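Local coordinates for protein beta sliding clamp (Bartonella birtlesii LL-WM9, PDB 6PTR) that probably tethers DNA polymerases and other proteins to DNA as a ring-shaped homodimer, giving them processivity, and is bound here to the antibiotic griselimycin, at residues Ser39-Ala45 / Gly73-Ala79; Ser105-Ile109 / Leu118-Pro122; Asn267-Val273 / Glu350-Ser356; Ile288-Arg292 / Val309-Gly315; Glu301-Leu307 / Asp319-Tyr325. All blocks are in the same frame, centred on the assembly; numbering follows the deposited sequence.

Overall arrangement
Interactions 1 and 2 adjoin in the N-terminal domain, whereas interactions 3, 4 and 5 belong to the C-terminal domain, more than 50 Å away between centres. Interaction 1 is the most buried: a regular strand pair with mainly apolar side chains. Interaction 3 is also a strand pair at a sheet edge, but partly exposed and finished by polar groups at a bulge. It touches interaction 5, where the chain of Ala323-Tyr325 passes beside 269-273. Interactions 4 and 5 share strand 304-311, one at its polar tip and the other along the hairpin. Interactions 2 and 4 use complementary ends of the head-to-tail dimer: Gln119 meets Pro312 of the second subunit. Interaction 5 also reaches that subunit, through Asp319.

Interaction 1: residues Ser39-Ala45 / Gly73-Ala79; sequences SNVLIDA and GAITVPA
With CG of Asn40 anti to its carbonyl carbon (chi1 -76°) and OG1 of Thr76 between the backbone N and carbonyl carbon (chi1 82°), amide and hydroxyl meet at the end of two antiparallel strands. Asn40 ND2 gives Thr76 OG1 a nearly straight bond of 3.0 Å, with the oxygen in the amide plane. Thr76 OG1 also bonds to Leu121 O, so a threonine suits this place: its hydroxyl links three segments while CG2 lies 3.6 Å from Leu42 CD1. On the other face the beta-branched Ile43 and Val77, shapes well fitted to strands, touch diagonally, CD1 to CG2 at 3.8 Å. Paired N-H and C=O groups join Val41 to Val77, Ile43 to Ile75 and Ala45 to Gly73. Past Pro78, at the N-cap of helix 79-88, Ala79 N reaches Ser39 O at 2.9 Å. At the far end Asp44 forms a salt bridge with Lys123. Bonded peptides between an apolar face and a mixed one imply an edge pair held mainly by its backbone, with side-chain polar bonds added near its ends.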
# COMPACT_ATOMS: atom_id res chain seq x y z
N SER C 39 11.14 -16.05 -15.72
CA SER C 39 11.35 -15.09 -14.65
C SER C 39 12.56 -14.19 -14.90
O SER C 39 12.81 -13.28 -14.12
CB SER C 39 11.50 -15.81 -13.31
OG SER C 39 10.27 -16.42 -12.97
N ASN C 40 13.26 -14.39 -16.00
CA ASN C 40 14.51 -13.69 -16.24
C ASN C 40 14.35 -12.59 -17.28
O ASN C 40 13.46 -12.65 -18.14
CB ASN C 40 15.59 -14.68 -16.69
CG ASN C 40 16.12 -15.50 -15.53
OD1 ASN C 40 15.50 -15.57 -14.46
ND2 ASN C 40 17.27 -16.12 -15.73
N VAL C 41 15.22 -11.58 -17.20
CA VAL C 41 15.37 -10.60 -18.27
C VAL C 41 16.61 -10.97 -19.07
O VAL C 41 17.65 -11.34 -18.51
CB VAL C 41 15.48 -9.16 -17.72
CG1 VAL C 41 16.59 -9.05 -16.69
CG2 VAL C 41 15.77 -8.18 -18.88
N LEU C 42 16.48 -10.93 -20.39
CA LEU C 42 17.62 -11.14 -21.28
C LEU C 42 18.38 -9.83 -21.42
O LEU C 42 17.78 -8.79 -21.70
CB LEU C 42 17.17 -11.62 -22.65
CG LEU C 42 18.25 -11.62 -23.75
CD1 LEU C 42 19.38 -12.61 -23.41
CD2 LEU C 42 17.64 -11.95 -25.08
N ILE C 43 19.69 -9.89 -21.22
CA ILE C 43 20.58 -8.74 -21.42
C ILE C 43 21.45 -9.09 -22.60
O ILE C 43 22.15 -10.11 -22.56
CB ILE C 43 21.46 -8.46 -20.19
CG1 ILE C 43 20.60 -8.28 -18.94
CG2 ILE C 43 22.34 -7.20 -20.44
CD1 ILE C 43 21.44 -8.03 -17.70
N ASP C 44 21.43 -8.28 -23.66
CA ASP C 44 22.16 -8.59 -24.89
C ASP C 44 22.97 -7.37 -25.27
O ASP C 44 22.40 -6.34 -25.63
CB ASP C 44 21.21 -9.00 -26.02
CG ASP C 44 21.85 -9.93 -27.03
OD1 ASP C 44 23.08 -9.82 -27.25
OD2 ASP C 44 21.14 -10.76 -27.62
N ALA C 45 24.30 -7.49 -25.22
CA ALA C 45 25.21 -6.38 -25.45
C ALA C 45 26.00 -6.62 -26.73
O ALA C 45 26.78 -7.58 -26.81
CB ALA C 45 26.16 -6.21 -24.26
N GLY C 73 28.30 -9.80 -25.55
CA GLY C 73 27.76 -11.06 -25.07
C GLY C 73 26.36 -10.87 -24.53
O GLY C 73 25.80 -9.77 -24.54
N ALA C 74 25.80 -11.97 -24.03
CA ALA C 74 24.45 -11.92 -23.51
C ALA C 74 24.30 -12.91 -22.37
O ALA C 74 25.08 -13.85 -22.22
CB ALA C 74 23.42 -12.22 -24.60
N ILE C 75 23.25 -12.69 -21.58
CA ILE C 75 22.96 -13.54 -20.42
C ILE C 75 21.55 -13.20 -19.98
O ILE C 75 21.05 -12.11 -20.27
CB ILE C 75 24.01 -13.28 -19.30
CG1 ILE C 75 23.92 -14.34 -18.21
CG2 ILE C 75 23.82 -11.90 -18.69
CD1 ILE C 75 24.42 -15.67 -18.64
N THR C 76 20.89 -14.12 -19.28
CA THR C 76 19.59 -13.80 -18.70
C THR C 76 19.70 -13.91 -17.19
O THR C 76 20.46 -14.73 -16.66
CB THR C 76 18.44 -14.69 -19.23
OG1 THR C 76 18.43 -15.94 -18.53
CG2 THR C 76 18.59 -14.95 -20.73
N VAL C 77 18.98 -13.03 -16.49
CA VAL C 77 19.15 -12.76 -15.06
C VAL C 77 17.76 -12.67 -14.45
O VAL C 77 16.88 -12.07 -15.08
CB VAL C 77 19.91 -11.43 -14.84
CG1 VAL C 77 20.37 -11.28 -13.41
CG2 VAL C 77 21.08 -11.27 -15.82
N PRO C 78 17.50 -13.23 -13.26
CA PRO C 78 16.17 -13.07 -12.65
C PRO C 78 15.77 -11.61 -12.53
O PRO C 78 16.51 -10.80 -11.97
CB PRO C 78 16.33 -13.75 -11.29
CG PRO C 78 17.40 -14.82 -11.55
CD PRO C 78 18.37 -14.10 -12.44
N ALA C 79 14.60 -11.25 -13.09
CA ALA C 79 14.35 -9.85 -13.38
C ALA C 79 13.96 -9.06 -12.14
O ALA C 79 14.42 -7.92 -11.98
CB ALA C 79 13.26 -9.72 -14.46

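Interaction 2: residues Ser105-Ile109 / Leu118-Pro122; sequences SAMSI and LQCLP
The flat group that Ser105 meets is the Leu121-Pro122 peptide: Ser105 OG lies over one of its faces, 3.6 Å from Pro122 N and almost directly above it. Elsewhere the peptides meet through their N-H and C=O groups. Met107 N bonds to Leu118 O at 2.9 Å and Leu118 N to Met107 O at 2.8 Å, the hydrogen-bonded antiparallel pair of a beta hairpin. Beyond it segment 118-122 leaves the strand, yet Cys120 N still finds Ser105 O at 2.9 Å. Cysteine, a small side chain, fits this buried position: SG, anti to the carbonyl carbon (chi1 -73°), comes to 3.6 Å from Met107 CB. Ile109 CD1 and Leu118 CD1 touch at 3.7 Å, their side chains inclined to one another, and both branched chains are buried. On the opposite face the polar Gln119 points to the subunit boundary, where its NE2 bonds to Pro312 O of the second subunit. Met107 rests on Val77 of strand 71-78 and Leu97 of strand 94-99, while helix 79-88 packs against Leu118 through Leu81 and Ile85 and against Ile109 through Leu82.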
# COMPACT_ATOMS: atom_id res chain seq x y z
N SER C 105 26.65 -20.75 -15.55
CA SER C 105 26.01 -19.53 -16.03
C SER C 105 25.74 -18.58 -14.86
O SER C 105 24.77 -18.73 -14.12
CB SER C 105 24.72 -19.87 -16.77
OG SER C 105 24.63 -19.16 -18.00
N ALA C 106 26.62 -17.59 -14.70
CA ALA C 106 26.55 -16.67 -13.58
C ALA C 106 27.00 -15.29 -14.03
O ALA C 106 27.83 -15.16 -14.94
CB ALA C 106 27.40 -17.15 -12.40
N MET C 107 26.43 -14.26 -13.42
CA MET C 107 26.75 -12.89 -13.77
C MET C 107 27.23 -12.15 -12.53
O MET C 107 26.63 -12.27 -11.46
CB MET C 107 25.57 -12.15 -14.37
CG MET C 107 25.96 -10.77 -14.93
SD MET C 107 24.58 -9.81 -15.57
CE MET C 107 23.72 -9.38 -14.06
N SER C 108 28.31 -11.41 -12.69
CA SER C 108 28.82 -10.53 -11.65
C SER C 108 28.24 -9.14 -11.82
O SER C 108 28.12 -8.63 -12.94
CB SER C 108 30.35 -10.50 -11.71
OG SER C 108 30.89 -9.43 -10.95
N ILE C 109 27.88 -8.52 -10.70
CA ILE C 109 27.44 -7.13 -10.67
C ILE C 109 28.34 -6.43 -9.68
O ILE C 109 28.37 -6.80 -8.50
CB ILE C 109 25.98 -7.00 -10.24
CG1 ILE C 109 25.05 -7.83 -11.13
CG2 ILE C 109 25.58 -5.54 -10.25
CD1 ILE C 109 23.68 -7.94 -10.55
N LEU C 118 25.29 -13.62 -9.42
CA LEU C 118 23.91 -14.10 -9.56
C LEU C 118 23.86 -15.33 -10.44
O LEU C 118 24.47 -15.36 -11.51
CB LEU C 118 22.99 -13.02 -10.13
CG LEU C 118 22.76 -11.74 -9.33
CD1 LEU C 118 21.65 -10.93 -10.01
CD2 LEU C 118 22.41 -12.05 -7.88
N GLN C 119 23.13 -16.34 -9.99
CA GLN C 119 22.84 -17.51 -10.81
C GLN C 119 21.94 -17.10 -11.97
O GLN C 119 20.88 -16.51 -11.77
CB GLN C 119 22.16 -18.59 -9.97
CG GLN C 119 23.04 -19.19 -8.89
CD GLN C 119 22.24 -20.01 -7.89
OE1 GLN C 119 21.06 -20.29 -8.10
NE2 GLN C 119 22.88 -20.40 -6.80
N CYS C 120 22.36 -17.46 -13.19
CA CYS C 120 21.73 -17.00 -14.42
C CYS C 120 21.40 -18.19 -15.31
O CYS C 120 21.67 -19.35 -14.99
CB CYS C 120 22.66 -16.04 -15.16
SG CYS C 120 22.78 -14.44 -14.35
N LEU C 121 20.82 -17.88 -16.46
CA LEU C 121 20.53 -18.86 -17.49
C LEU C 121 20.97 -18.29 -18.83
O LEU C 121 20.86 -17.08 -19.05
CB LEU C 121 19.03 -19.21 -17.50
CG LEU C 121 18.53 -19.94 -16.25
CD1 LEU C 121 17.01 -20.04 -16.25
CD2 LEU C 121 19.14 -21.34 -16.17
N PRO C 122 21.49 -19.12 -19.73
CA PRO C 122 22.07 -18.59 -20.98
C PRO C 122 21.00 -18.06 -21.93
O PRO C 122 19.84 -18.48 -21.91
CB PRO C 122 22.79 -19.80 -21.58
CG PRO C 122 22.06 -20.98 -21.04
CD PRO C 122 21.66 -20.58 -19.62

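Interaction 3: residues Asn267-Val273 / Glu350-Ser356; sequences NDRKLIV and EMVFMLS
Leu355 O is gripped by two successive backbone groups, Arg269 N at 3.0 Å and, more weakly, Asp268 N at 3.3 Å. This is a classic beta bulge, and it opens the antiparallel pairing of 269-273, an outermost strand of its sheet, with 350-355. Nearby Asn267 ND2 bonds to Met354 O at 2.9 Å, coming from above the carbonyl plane, and also to Pro361 O; an amide NH2, with two hydrogens, suits two neighbouring carbonyls. Along the inner face Leu271 and Phe353 lie side by side, CD2 to CD1 at 3.9 Å, and Val273 CG2 sits at the ring edge; Phe278 of helix 275-285 meets that ring edge-to-face. On the outer face, beside Ile272 and Val352, lie two longer chains: Met354 bends at chi2 and chi3 (-61° and -58°), which lays SD 3.7 Å from Lys270 CG. Arg269 runs with CB and CG beside Leu355 O, and Ser356 O lies over one face of its guanidinium, 2.9 Å from NE but at an angle too poor for a hydrogen bond.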
# COMPACT_ATOMS: atom_id res chain seq x y z
N ASN C 267 -32.27 7.45 -27.02
CA ASN C 267 -32.74 7.85 -25.69
C ASN C 267 -33.17 9.31 -25.69
O ASN C 267 -32.51 10.17 -26.28
CB ASN C 267 -31.63 7.64 -24.66
CG ASN C 267 -31.40 6.20 -24.33
OD1 ASN C 267 -32.02 5.30 -24.91
ND2 ASN C 267 -30.49 5.95 -23.39
N ASP C 268 -34.29 9.60 -25.01
CA ASP C 268 -34.96 10.89 -25.15
C ASP C 268 -35.18 11.64 -23.84
O ASP C 268 -35.91 12.64 -23.84
CB ASP C 268 -36.30 10.69 -25.87
CG ASP C 268 -37.24 9.77 -25.11
OD1 ASP C 268 -36.76 8.94 -24.31
OD2 ASP C 268 -38.47 9.88 -25.30
N ARG C 269 -34.63 11.18 -22.73
CA ARG C 269 -34.66 11.90 -21.46
C ARG C 269 -33.24 12.36 -21.14
O ARG C 269 -32.35 11.52 -20.94
CB ARG C 269 -35.17 11.03 -20.32
CG ARG C 269 -36.57 10.48 -20.56
CD ARG C 269 -37.12 9.80 -19.32
NE ARG C 269 -37.85 8.58 -19.65
CZ ARG C 269 -38.72 7.98 -18.84
NH1 ARG C 269 -38.99 8.51 -17.65
NH2 ARG C 269 -39.33 6.87 -19.22
N LYS C 270 -33.03 13.66 -21.02
CA LYS C 270 -31.69 14.19 -20.80
C LYS C 270 -31.56 14.71 -19.37
O LYS C 270 -32.36 15.53 -18.93
CB LYS C 270 -31.37 15.31 -21.79
CG LYS C 270 -29.97 15.91 -21.62
CD LYS C 270 -29.52 16.66 -22.88
CE LYS C 270 -29.90 18.09 -22.89
NZ LYS C 270 -29.30 18.77 -24.09
N LEU C 271 -30.54 14.23 -18.66
CA LEU C 271 -30.22 14.69 -17.31
C LEU C 271 -28.84 15.33 -17.34
O LEU C 271 -27.89 14.72 -17.83
CB LEU C 271 -30.24 13.52 -16.32
CG LEU C 271 -29.59 13.73 -14.95
CD1 LEU C 271 -30.37 14.81 -14.17
CD2 LEU C 271 -29.51 12.44 -14.13
N ILE C 272 -28.74 16.57 -16.86
CA ILE C 272 -27.45 17.24 -16.71
C ILE C 272 -27.22 17.51 -15.23
O ILE C 272 -28.10 18.07 -14.56
CB ILE C 272 -27.37 18.57 -17.48
CG1 ILE C 272 -27.83 18.41 -18.93
CG2 ILE C 272 -25.94 19.08 -17.41
CD1 ILE C 272 -27.90 19.74 -19.69
N VAL C 273 -26.04 17.15 -14.74
CA VAL C 273 -25.69 17.40 -13.36
C VAL C 273 -24.30 17.99 -13.32
O VAL C 273 -23.50 17.82 -14.25
CB VAL C 273 -25.75 16.11 -12.49
CG1 VAL C 273 -27.18 15.56 -12.43
CG2 VAL C 273 -24.81 15.06 -13.03
N GLU C 350 -19.91 19.57 -16.51
CA GLU C 350 -21.26 19.09 -16.74
C GLU C 350 -21.24 17.64 -17.20
O GLU C 350 -20.60 17.31 -18.20
CB GLU C 350 -21.96 19.98 -17.78
CG GLU C 350 -21.69 21.45 -17.47
CD GLU C 350 -22.20 22.41 -18.52
OE1 GLU C 350 -22.56 23.54 -18.14
OE2 GLU C 350 -22.21 22.05 -19.71
N MET C 351 -21.99 16.79 -16.50
CA MET C 351 -22.13 15.39 -16.86
C MET C 351 -23.55 15.17 -17.39
O MET C 351 -24.52 15.52 -16.71
CB MET C 351 -21.87 14.50 -15.65
CG MET C 351 -21.96 13.03 -15.94
SD MET C 351 -21.32 12.14 -14.50
CE MET C 351 -21.30 10.46 -15.11
N VAL C 352 -23.67 14.61 -18.58
CA VAL C 352 -24.96 14.44 -19.24
C VAL C 352 -25.29 12.95 -19.35
O VAL C 352 -24.46 12.16 -19.82
CB VAL C 352 -24.98 15.10 -20.63
CG1 VAL C 352 -26.32 14.83 -21.31
CG2 VAL C 352 -24.73 16.57 -20.50
N PHE C 353 -26.48 12.57 -18.88
CA PHE C 353 -27.02 11.23 -19.11
C PHE C 353 -28.16 11.33 -20.11
O PHE C 353 -29.07 12.13 -19.92
CB PHE C 353 -27.60 10.61 -17.84
CG PHE C 353 -26.64 10.46 -16.71
CD1 PHE C 353 -26.21 11.57 -15.99
CD2 PHE C 353 -26.23 9.20 -16.33
CE1 PHE C 353 -25.33 11.41 -14.91
CE2 PHE C 353 -25.36 9.03 -15.26
CZ PHE C 353 -24.92 10.14 -14.55
N MET C 354 -28.13 10.48 -21.14
CA MET C 354 -29.26 10.30 -22.03
C MET C 354 -29.94 9.00 -21.62
O MET C 354 -29.32 7.93 -21.67
CB MET C 354 -28.84 10.28 -23.50
CG MET C 354 -28.10 11.52 -23.88
SD MET C 354 -29.07 13.02 -23.69
CE MET C 354 -30.48 12.69 -24.73
N LEU C 355 -31.18 9.10 -21.15
CA LEU C 355 -31.84 7.97 -20.52
C LEU C 355 -33.08 7.59 -21.30
O LEU C 355 -33.67 8.40 -22.02
CB LEU C 355 -32.23 8.30 -19.07
CG LEU C 355 -31.04 8.78 -18.24
CD1 LEU C 355 -31.50 9.37 -16.91
CD2 LEU C 355 -30.11 7.59 -18.02
N SER C 356 -33.50 6.35 -21.09
CA SER C 356 -34.78 5.89 -21.60
C SER C 356 -35.62 5.47 -20.40
O SER C 356 -36.03 6.30 -19.59
CB SER C 356 -34.58 4.75 -22.60
OG SER C 356 -35.76 4.50 -23.32
O HOH W 1 -36.04 6.79 -25.10

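Interaction 4: residues Ile288-Arg292 / Val309-Gly315; sequences ISNDR and VNNPDSG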
# COMPACT_ATOMS: atom_id res chain seq x y z
N ILE C 288 -21.85 2.85 2.35
CA ILE C 288 -22.45 1.75 3.11
C ILE C 288 -22.55 0.46 2.31
O ILE C 288 -23.04 -0.54 2.85
CB ILE C 288 -23.86 2.12 3.63
CG1 ILE C 288 -24.79 2.39 2.45
CG2 ILE C 288 -23.81 3.37 4.49
CD1 ILE C 288 -26.27 2.53 2.90
N SER C 289 -22.11 0.44 1.06
CA SER C 289 -22.29 -0.77 0.26
C SER C 289 -21.22 -1.80 0.60
O SER C 289 -20.19 -1.48 1.21
CB SER C 289 -22.25 -0.45 -1.23
OG SER C 289 -23.38 0.32 -1.60
N ASN C 290 -21.49 -3.05 0.22
CA ASN C 290 -20.54 -4.13 0.48
C ASN C 290 -20.64 -5.14 -0.66
O ASN C 290 -21.11 -4.80 -1.75
CB ASN C 290 -20.77 -4.74 1.88
CG ASN C 290 -22.11 -5.47 2.01
OD1 ASN C 290 -22.81 -5.69 1.04
ND2 ASN C 290 -22.46 -5.86 3.25
N ASP C 291 -20.22 -6.39 -0.41
CA ASP C 291 -20.16 -7.39 -1.48
C ASP C 291 -21.52 -7.75 -2.07
O ASP C 291 -21.57 -8.34 -3.16
CB ASP C 291 -19.49 -8.67 -0.98
CG ASP C 291 -18.05 -8.44 -0.57
OD1 ASP C 291 -17.42 -7.50 -1.11
OD2 ASP C 291 -17.55 -9.21 0.28
N ARG C 292 -22.62 -7.43 -1.39
CA ARG C 292 -23.93 -7.77 -1.94
C ARG C 292 -24.24 -7.01 -3.22
O ARG C 292 -25.03 -7.48 -4.04
CB ARG C 292 -25.04 -7.49 -0.92
CG ARG C 292 -25.01 -8.39 0.29
CD ARG C 292 -26.10 -7.98 1.26
NE ARG C 292 -26.15 -8.81 2.45
CZ ARG C 292 -26.99 -9.82 2.63
NH1 ARG C 292 -27.87 -10.15 1.69
NH2 ARG C 292 -26.97 -10.49 3.77
N VAL C 309 -29.14 4.69 -1.33
CA VAL C 309 -28.46 3.40 -1.25
C VAL C 309 -29.01 2.65 -0.04
O VAL C 309 -29.21 3.25 1.02
CB VAL C 309 -26.93 3.54 -1.12
CG1 VAL C 309 -26.23 2.17 -0.99
CG2 VAL C 309 -26.36 4.32 -2.32
N ASN C 310 -29.29 1.35 -0.21
CA ASN C 310 -29.78 0.51 0.88
C ASN C 310 -28.89 -0.71 0.94
O ASN C 310 -28.59 -1.31 -0.10
CB ASN C 310 -31.24 0.06 0.68
CG ASN C 310 -32.25 1.21 0.79
OD1 ASN C 310 -32.47 1.76 1.87
ND2 ASN C 310 -32.87 1.57 -0.33
N ASN C 311 -28.44 -1.07 2.14
CA ASN C 311 -27.63 -2.27 2.33
C ASN C 311 -28.14 -2.97 3.58
O ASN C 311 -28.13 -2.38 4.66
CB ASN C 311 -26.13 -1.93 2.44
CG ASN C 311 -25.25 -3.12 2.88
OD1 ASN C 311 -25.70 -4.23 3.12
ND2 ASN C 311 -23.94 -2.84 3.01
N PRO C 312 -28.60 -4.22 3.47
CA PRO C 312 -29.22 -4.86 4.63
C PRO C 312 -28.26 -5.10 5.77
O PRO C 312 -28.72 -5.40 6.88
CB PRO C 312 -29.74 -6.19 4.07
CG PRO C 312 -28.83 -6.46 2.90
CD PRO C 312 -28.57 -5.10 2.29
N ASP C 313 -26.96 -5.03 5.53
CA ASP C 313 -25.99 -5.25 6.59
C ASP C 313 -25.57 -3.96 7.27
O ASP C 313 -24.87 -4.04 8.29
CB ASP C 313 -24.75 -5.96 6.04
CG ASP C 313 -25.06 -7.33 5.48
OD1 ASP C 313 -25.95 -8.02 6.04
OD2 ASP C 313 -24.42 -7.73 4.48
N SER C 314 -25.96 -2.78 6.76
CA SER C 314 -25.49 -1.54 7.35
C SER C 314 -26.54 -0.45 7.50
O SER C 314 -26.42 0.36 8.44
CB SER C 314 -24.32 -0.97 6.53
OG SER C 314 -24.72 -0.65 5.22
N GLY C 315 -27.53 -0.36 6.63
CA GLY C 315 -28.50 0.72 6.76
C GLY C 315 -28.82 1.36 5.43
O GLY C 315 -28.90 0.67 4.41
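Ile288 and Val309 form the tight part: Ile288 CG1 lies 3.7 Å from Val309 CG1, and Ile288 CD1 is wedged 3.6 Å from both Val309 O and Gly315 O. A branched aliphatic chain suits this buried position. Beside it Asn311 ND2 points at Ile288 O, a bond whose 2.5 Å is too short to be taken literally. The outer side is polar and more open. Asp313 OD2 takes two donors there: Asn290 ND2 on its anti lone pair at 3.0 Å, and Arg292 NE, in a salt bridge of 2.9 Å, from above the carboxylate plane. Pro312 CG lies over one face of the guanidinium. Asn290 and Asn311 each form an Asx turn, OD1 accepting the N-H two residues on, leaving ND2 to reach across. Ser314 and Gly315 form a classic beta bulge opposite Asn311. The loop between helix 275-285 and strand 295-301 clasps the tip of hairpin 304-311/315-322; Phe116 of the second subunit packs on Ile288, and Leu81 and Gln119 of that subunit meet Ser314 and Pro312.

Interaction 5: residues Glu301-Leu307 / Asp319-Tyr325; sequences EHGQLKL and DQLAATY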
# COMPACT_ATOMS: atom_id res chain seq x y z
N GLU C 301 -36.42 14.02 -10.90
CA GLU C 301 -37.60 14.85 -11.04
C GLU C 301 -37.17 16.17 -11.66
O GLU C 301 -35.98 16.42 -11.89
CB GLU C 301 -38.29 15.06 -9.68
CG GLU C 301 -39.33 13.99 -9.36
CD GLU C 301 -39.07 13.25 -8.05
OE1 GLU C 301 -39.74 12.22 -7.81
OE2 GLU C 301 -38.21 13.70 -7.26
N HIS C 302 -38.14 17.01 -11.98
CA HIS C 302 -37.82 18.31 -12.55
C HIS C 302 -36.88 19.08 -11.63
O HIS C 302 -37.22 19.37 -10.48
CB HIS C 302 -39.10 19.10 -12.81
CG HIS C 302 -39.92 18.57 -13.94
ND1 HIS C 302 -41.16 19.09 -14.28
CD2 HIS C 302 -39.69 17.57 -14.82
CE1 HIS C 302 -41.64 18.43 -15.32
NE2 HIS C 302 -40.77 17.50 -15.67
N GLY C 303 -35.68 19.38 -12.13
CA GLY C 303 -34.74 20.22 -11.43
C GLY C 303 -34.00 19.57 -10.28
O GLY C 303 -33.21 20.26 -9.62
N GLN C 304 -34.20 18.28 -10.04
CA GLN C 304 -33.80 17.69 -8.77
C GLN C 304 -33.43 16.22 -8.94
O GLN C 304 -34.15 15.46 -9.59
CB GLN C 304 -34.95 17.84 -7.77
CG GLN C 304 -34.73 17.25 -6.41
CD GLN C 304 -35.99 17.38 -5.57
OE1 GLN C 304 -36.58 16.38 -5.17
NE2 GLN C 304 -36.41 18.61 -5.32
N LEU C 305 -32.33 15.82 -8.32
CA LEU C 305 -31.92 14.42 -8.32
C LEU C 305 -31.73 13.96 -6.89
O LEU C 305 -30.96 14.56 -6.13
CB LEU C 305 -30.63 14.23 -9.11
CG LEU C 305 -29.94 12.87 -9.07
CD1 LEU C 305 -30.79 11.85 -9.76
CD2 LEU C 305 -28.59 12.95 -9.73
N LYS C 306 -32.42 12.88 -6.51
CA LYS C 306 -32.18 12.24 -5.22
C LYS C 306 -31.48 10.91 -5.43
O LYS C 306 -31.77 10.19 -6.38
CB LYS C 306 -33.50 12.00 -4.46
CG LYS C 306 -34.21 13.29 -4.08
CD LYS C 306 -35.30 13.03 -3.05
CE LYS C 306 -36.69 13.24 -3.62
NZ LYS C 306 -37.71 13.24 -2.55
N LEU C 307 -30.57 10.58 -4.51
CA LEU C 307 -29.80 9.35 -4.55
C LEU C 307 -30.14 8.56 -3.30
O LEU C 307 -30.24 9.14 -2.23
CB LEU C 307 -28.29 9.64 -4.56
CG LEU C 307 -27.80 10.55 -5.67
CD1 LEU C 307 -26.33 10.82 -5.48
CD2 LEU C 307 -28.06 9.86 -7.00
N ASP C 319 -28.96 11.32 -0.54
CA ASP C 319 -28.45 12.66 -0.79
C ASP C 319 -29.31 13.29 -1.87
O ASP C 319 -30.17 12.64 -2.47
CB ASP C 319 -26.96 12.61 -1.19
CG ASP C 319 -26.18 13.84 -0.75
OD1 ASP C 319 -26.75 14.95 -0.67
OD2 ASP C 319 -24.97 13.68 -0.47
N GLN C 320 -29.11 14.58 -2.11
CA GLN C 320 -29.91 15.26 -3.11
C GLN C 320 -29.06 16.33 -3.79
O GLN C 320 -28.21 16.95 -3.15
CB GLN C 320 -31.17 15.86 -2.47
CG GLN C 320 -32.11 16.58 -3.41
CD GLN C 320 -33.42 16.92 -2.74
OE1 GLN C 320 -33.84 16.26 -1.78
NE2 GLN C 320 -34.08 17.96 -3.22
N LEU C 321 -29.30 16.53 -5.08
CA LEU C 321 -28.56 17.51 -5.86
C LEU C 321 -29.51 18.25 -6.78
O LEU C 321 -30.52 17.69 -7.23
CB LEU C 321 -27.49 16.86 -6.74
CG LEU C 321 -26.51 15.90 -6.12
CD1 LEU C 321 -26.03 14.97 -7.20
CD2 LEU C 321 -25.36 16.71 -5.55
N ALA C 322 -29.17 19.50 -7.08
CA ALA C 322 -29.79 20.19 -8.19
C ALA C 322 -29.44 19.48 -9.49
O ALA C 322 -28.38 18.87 -9.63
CB ALA C 322 -29.33 21.65 -8.23
N ALA C 323 -30.37 19.52 -10.43
CA ALA C 323 -30.15 18.91 -11.72
C ALA C 323 -30.93 19.70 -12.75
O ALA C 323 -31.89 20.39 -12.43
CB ALA C 323 -30.57 17.44 -11.74
N THR C 324 -30.49 19.62 -14.00
CA THR C 324 -31.28 20.11 -15.11
C THR C 324 -31.98 18.90 -15.72
O THR C 324 -31.34 17.97 -16.22
CB THR C 324 -30.40 20.83 -16.12
OG1 THR C 324 -29.80 21.96 -15.47
CG2 THR C 324 -31.22 21.31 -17.29
N TYR C 325 -33.30 18.89 -15.63
CA TYR C 325 -34.09 17.74 -16.07
C TYR C 325 -35.52 18.21 -16.20
O TYR C 325 -36.09 18.74 -15.24
CB TYR C 325 -33.99 16.60 -15.08
CG TYR C 325 -34.68 15.33 -15.53
CD1 TYR C 325 -34.01 14.41 -16.32
CD2 TYR C 325 -35.99 15.03 -15.12
CE1 TYR C 325 -34.62 13.24 -16.73
CE2 TYR C 325 -36.61 13.86 -15.52
CZ TYR C 325 -35.91 12.97 -16.32
OH TYR C 325 -36.49 11.79 -16.72
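Gln304 and Gln320 both hold CG anti to the backbone N (chi1 178° and -179°) and run outward, extended, from one face of the strand pair. Gln320 NE2 ends over the face of the Gln304 amide, 3.1 Å from CD, with the two amide planes inclined by 37°. The two NE2 atoms are both donors. Alongside, Lys306 CD lies 3.8 Å from Gln320 OE1; long polar chains suit this outward face. On the inner face Leu305 and Leu321 lie side by side, CD2 to CD1 at 4.1 Å, with Leu305 also against Phe278 of helix 275-285. These pairs belong to the hairpin of strands 304-311 and 315-322, whose backbone bonds include Leu305 N to Leu321 O at 2.8 Å. Where strand 304-311 begins, a type II turn runs from Glu301 to Gln304, and Gly303 supplies the positive phi its third position needs; Gly303 N reaches Tyr325 O at 3.2 Å. Tyr325 turns its ring edge to His302 N, with CD2 3.5 Å from Glu301 O, while OH bonds to Glu328 O. At the other end Asp319 OD1 accepts Gln320 N at 2.8 Å, and OD2 meets Arg284 in a salt bridge and Thr114 of the second subunit.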